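Local coordinates for heme utilization cystosolic carrier protein HutX (Pectobacterium carotovorum, PDB 2PH0) that probably carries heme within the cytosol as part of a bacterial heme-utilization pathway, at residues E18-A21 and G22-T26; L42-G45 and D46-D49. All blocks are in the same frame, centred on the assembly; numbering follows the deposited sequence.

Interaction 1 (E18-A21 and G22-T26); sequences EDIA and GKYNT
At the edge of the Tyr24 ring, close to its plane, sits the carbonyl oxygen of Ile20, with Tyr24 CD2 3.3 Å from Ile20 O. The methyl Ile20 CG2 approaches the same ring carbon, Tyr24 CD2, at 4.1 Å from outside the ring plane, the two side chains running alongside each other in the same direction. Tyr24 keeps CG next to its own backbone N (chi1 -79°), which lays the ring beside the Ile20 carbonyl.

The backbone is a worked example of how a helix stops. Gly22 N and Lys23 N still make ordinary i to i-4 bonds to Glu18 O and Asp19 O, and Tyr24 N bonds Ile20 O less straight (136° at the hydrogen). A Schellman motif follows: Asn25, with positive phi, turns the chain so that Thr26 N reaches back to Ala21 O at 2.9 Å in a nearly linear bond, while Asn25 N bonds Gly22 O. Ala21 O also takes a weak bond from Tyr24 N. The methyl Thr26 CG2 lies 3.8 Å from Ala21 O.

Helix 17-23 thus ends between two others: Ile20 and Tyr24 pack on Leu5 and Leu8 of helix 5-10, Ala21 and Thr26 on Val31 of helix 28-33. Tyr24 OH is hydrogen-bonded to Met3 O, and Glu18 forms a salt bridge with Lys135 of strand 132-137.

Interaction 2 (L42-G45 and D46-D49); sequences LATG and DRFD
Thr44 holds OG1 between its backbone N and carbonyl carbon (chi1 57°), which turns the hydroxyl forward over the start of the next turn, 3.7 Å from Asp46 CB. The two side chains run alongside each other, but Asp46 sets its CG anti to the backbone N (chi1 -166°), carrying the carboxylate away from the threonine. Arg47 CG passes 3.9 Å from Thr44 O, and Arg47 NH2 is hydrogen-bonded to Gln50 OE1.

Two consecutive i to i-3 backbone bonds make the turn. Arg47 N gives a nearly straight bond to Thr44 O at 3.2 Å, and Phe48 N reaches Gly45 O at 3.1 Å; both donors stand well above the carbonyl plane, in keeping with the tight 3-10 winding. Phe48 CB rests 3.3 Å from Gly45 O, and the ring beyond it turns inward to meet Phe125.

Here strand 40-44 passes through a short 3-10 turn into helix 48-55, with Arg47 at the N-cap position. Across the junction the chemistry is almost wholly backbone: two amides find acceptors three residues back, while the polar ends of Arg47 and Asp49 engage partners beyond the turn, the latter His83. The connection therefore probably owes more to the path of the main chain than to any side-chain pairing within it.

Interactions 1 and 2 show the end of one helix and the approach to another, both handled by backbone amides reaching back to earlier carbonyls, but over different spans. At 18-26 helix 17-23 closes; at 42-49 a strand becomes the helix 48-55. Neither is a true core contact: interaction 1 is partly buried, with apolar side chains packed against helices 5-10 and 28-33, whereas interaction 2 lies at the surface and sends chiefly Phe48 inward. They share no helix or strand, although helix 28-33 borders both, touching Ala21 in one and Leu42 in the other. The centres of interactions 1 and 2 are about 24 Å apart. Their nearest atoms are about 13 Å apart.

Interaction 1 (E18-A21 and G22-T26)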
loop_
_atom_site.group_PDB
_atom_site.type_symbol
_atom_site.label_atom_id
_atom_site.label_comp_id
_atom_site.label_asym_id
_atom_site.label_seq_id
_atom_site.Cartn_x
_atom_site.Cartn_y
_atom_site.Cartn_z
ATOM N N GLU B 18 13.092 -6.346 -6.745
ATOM C CA GLU B 18 11.883 -6.946 -7.294
ATOM C C GLU B 18 12.144 -7.527 -8.672
ATOM O O GLU B 18 11.664 -8.617 -8.991
ATOM C CB GLU B 18 10.753 -5.919 -7.404
ATOM C CG GLU B 18 9.968 -5.694 -6.132
ATOM C CD GLU B 18 10.654 -4.755 -5.171
ATOM O OE1 GLU B 18 11.741 -4.223 -5.510
ATOM O OE2 GLU B 18 10.100 -4.549 -4.072
ATOM N N ASP B 19 12.893 -6.797 -9.494
ATOM C CA ASP B 19 13.204 -7.269 -10.839
ATOM C C ASP B 19 14.130 -8.477 -10.806
ATOM O O ASP B 19 14.067 -9.345 -11.673
ATOM C CB ASP B 19 13.829 -6.150 -11.678
ATOM C CG ASP B 19 12.854 -5.019 -11.960
ATOM O OD1 ASP B 19 11.656 -5.308 -12.176
ATOM O OD2 ASP B 19 13.284 -3.846 -11.976
ATOM N N ILE B 20 14.988 -8.540 -9.797
ATOM C CA ILE B 20 15.896 -9.665 -9.669
ATOM C C ILE B 20 15.097 -10.900 -9.283
ATOM O O ILE B 20 15.382 -12.000 -9.743
ATOM C CB ILE B 20 16.983 -9.380 -8.614
ATOM C CG1 ILE B 20 17.856 -8.214 -9.090
ATOM C CG2 ILE B 20 17.825 -10.627 -8.383
ATOM C CD1 ILE B 20 18.830 -7.691 -8.053
ATOM N N ALA B 21 14.088 -10.709 -8.439
ATOM C CA ALA B 21 13.245 -11.813 -8.014
ATOM C C ALA B 21 12.538 -12.377 -9.237
ATOM O O ALA B 21 12.420 -13.591 -9.396
ATOM C CB ALA B 21 12.218 -11.332 -6.994
ATOM N N GLY B 22 12.081 -11.481 -10.105
ATOM C CA GLY B 22 11.376 -11.906 -11.296
ATOM C C GLY B 22 12.299 -12.625 -12.252
ATOM O O GLY B 22 11.922 -13.633 -12.841
ATOM N N LYS B 23 13.513 -12.102 -12.395
ATOM C CA LYS B 23 14.506 -12.684 -13.287
ATOM C C LYS B 23 14.825 -14.114 -12.869
ATOM O O LYS B 23 15.186 -14.945 -13.699
ATOM C CB LYS B 23 15.784 -11.842 -13.273
ATOM C CG LYS B 23 16.850 -12.311 -14.256
ATOM C CD LYS B 23 18.064 -11.389 -14.255
ATOM C CE LYS B 23 19.072 -11.819 -15.316
ATOM N NZ LYS B 23 20.252 -10.914 -15.397
ATOM N N TYR B 24 14.688 -14.396 -11.577
ATOM C CA TYR B 24 14.965 -15.728 -11.063
ATOM C C TYR B 24 13.702 -16.497 -10.695
ATOM O O TYR B 24 13.769 -17.544 -10.047
ATOM C CB TYR B 24 15.901 -15.629 -9.856
ATOM C CG TYR B 24 17.339 -15.426 -10.266
ATOM C CD1 TYR B 24 18.147 -16.514 -10.587
ATOM C CD2 TYR B 24 17.866 -14.143 -10.418
ATOM C CE1 TYR B 24 19.450 -16.329 -11.056
ATOM C CE2 TYR B 24 19.163 -13.947 -10.889
ATOM C CZ TYR B 24 19.946 -15.044 -11.208
ATOM O OH TYR B 24 21.220 -14.852 -11.700
ATOM N N ASN B 25 12.557 -15.977 -11.122
ATOM C CA ASN B 25 11.270 -16.613 -10.858
ATOM C C ASN B 25 11.114 -17.073 -9.415
ATOM O O ASN B 25 10.713 -18.204 -9.145
ATOM C CB ASN B 25 11.069 -17.791 -11.813
ATOM C CG ASN B 25 10.772 -17.341 -13.234
ATOM O OD1 ASN B 25 9.677 -16.853 -13.527
ATOM N ND2 ASN B 25 11.750 -17.488 -14.121
ATOM N N THR B 26 11.419 -16.179 -8.483
ATOM C CA THR B 26 11.294 -16.502 -7.072
ATOM C C THR B 26 10.726 -15.297 -6.326
ATOM O O THR B 26 10.418 -14.274 -6.936
ATOM C CB THR B 26 12.657 -16.888 -6.481
ATOM O OG1 THR B 26 12.483 -17.341 -5.134
ATOM C CG2 THR B 26 13.603 -15.691 -6.503
#

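Interaction 2 (L42-G45 and D46-D49)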
loop_
_atom_site.group_PDB
_atom_site.type_symbol
_atom_site.label_atom_id
_atom_site.label_comp_id
_atom_site.label_asym_id
_atom_site.label_seq_id
_atom_site.Cartn_x
_atom_site.Cartn_y
_atom_site.Cartn_z
ATOM N N LEU B 42 18.803 -10.218 8.756
ATOM C CA LEU B 42 17.441 -10.753 8.797
ATOM C C LEU B 42 16.937 -11.011 10.212
ATOM O O LEU B 42 17.713 -11.277 11.126
ATOM C CB LEU B 42 17.378 -12.056 7.998
ATOM C CG LEU B 42 17.821 -11.966 6.536
ATOM C CD1 LEU B 42 18.029 -13.361 5.976
ATOM C CD2 LEU B 42 16.779 -11.205 5.730
ATOM N N ALA B 43 15.624 -10.941 10.383
ATOM C CA ALA B 43 15.001 -11.185 11.677
ATOM C C ALA B 43 13.665 -11.875 11.429
ATOM O O ALA B 43 13.142 -11.833 10.315
ATOM C CB ALA B 43 14.796 -9.863 12.423
ATOM N N THR B 44 13.127 -12.540 12.447
ATOM C CA THR B 44 11.848 -13.224 12.288
ATOM C C THR B 44 10.715 -12.222 12.461
ATOM O O THR B 44 10.888 -11.176 13.092
ATOM C CB THR B 44 11.663 -14.351 13.328
ATOM O OG1 THR B 44 11.776 -13.804 14.646
ATOM C CG2 THR B 44 12.710 -15.444 13.130
ATOM N N GLY B 45 9.556 -12.551 11.907
ATOM C CA GLY B 45 8.414 -11.660 12.003
ATOM C C GLY B 45 7.952 -11.429 13.426
ATOM O O GLY B 45 7.198 -10.498 13.692
ATOM N N ASP B 46 8.413 -12.285 14.334
ATOM C CA ASP B 46 8.056 -12.218 15.742
ATOM C C ASP B 46 8.553 -10.946 16.432
ATOM O O ASP B 46 8.071 -10.591 17.503
ATOM C CB ASP B 46 8.616 -13.451 16.462
ATOM C CG ASP B 46 8.022 -13.644 17.839
ATOM O OD1 ASP B 46 6.786 -13.796 17.935
ATOM O OD2 ASP B 46 8.792 -13.648 18.824
ATOM N N ARG B 47 9.506 -10.257 15.813
ATOM C CA ARG B 47 10.056 -9.031 16.386
ATOM C C ARG B 47 9.365 -7.781 15.847
ATOM O O ARG B 47 9.810 -6.662 16.100
ATOM C CB ARG B 47 11.560 -8.933 16.087
ATOM C CG ARG B 47 12.390 -10.140 16.532
ATOM C CD ARG B 47 12.304 -10.368 18.035
ATOM N NE ARG B 47 13.102 -9.415 18.805
ATOM C CZ ARG B 47 14.408 -9.537 19.028
ATOM N NH1 ARG B 47 15.073 -10.575 18.541
ATOM N NH2 ARG B 47 15.049 -8.623 19.745
ATOM N N PHE B 48 8.270 -7.971 15.117
ATOM C CA PHE B 48 7.545 -6.855 14.515
ATOM C C PHE B 48 7.244 -5.656 15.410
ATOM O O PHE B 48 7.531 -4.518 15.038
ATOM C CB PHE B 48 6.240 -7.358 13.887
ATOM C CG PHE B 48 5.433 -6.279 13.218
ATOM C CD1 PHE B 48 4.543 -5.497 13.952
ATOM C CD2 PHE B 48 5.579 -6.030 11.855
ATOM C CE1 PHE B 48 3.809 -4.483 13.341
ATOM C CE2 PHE B 48 4.850 -5.018 11.234
ATOM C CZ PHE B 48 3.963 -4.245 11.979
ATOM N N ASP B 49 6.655 -5.896 16.576
ATOM C CA ASP B 49 6.310 -4.799 17.471
ATOM C C ASP B 49 7.527 -4.029 17.962
ATOM O O ASP B 49 7.497 -2.801 18.082
ATOM C CB ASP B 49 5.510 -5.328 18.665
ATOM C CG ASP B 49 4.291 -6.114 18.238
ATOM O OD1 ASP B 49 3.606 -5.669 17.288
ATOM O OD2 ASP B 49 4.014 -7.169 18.849
#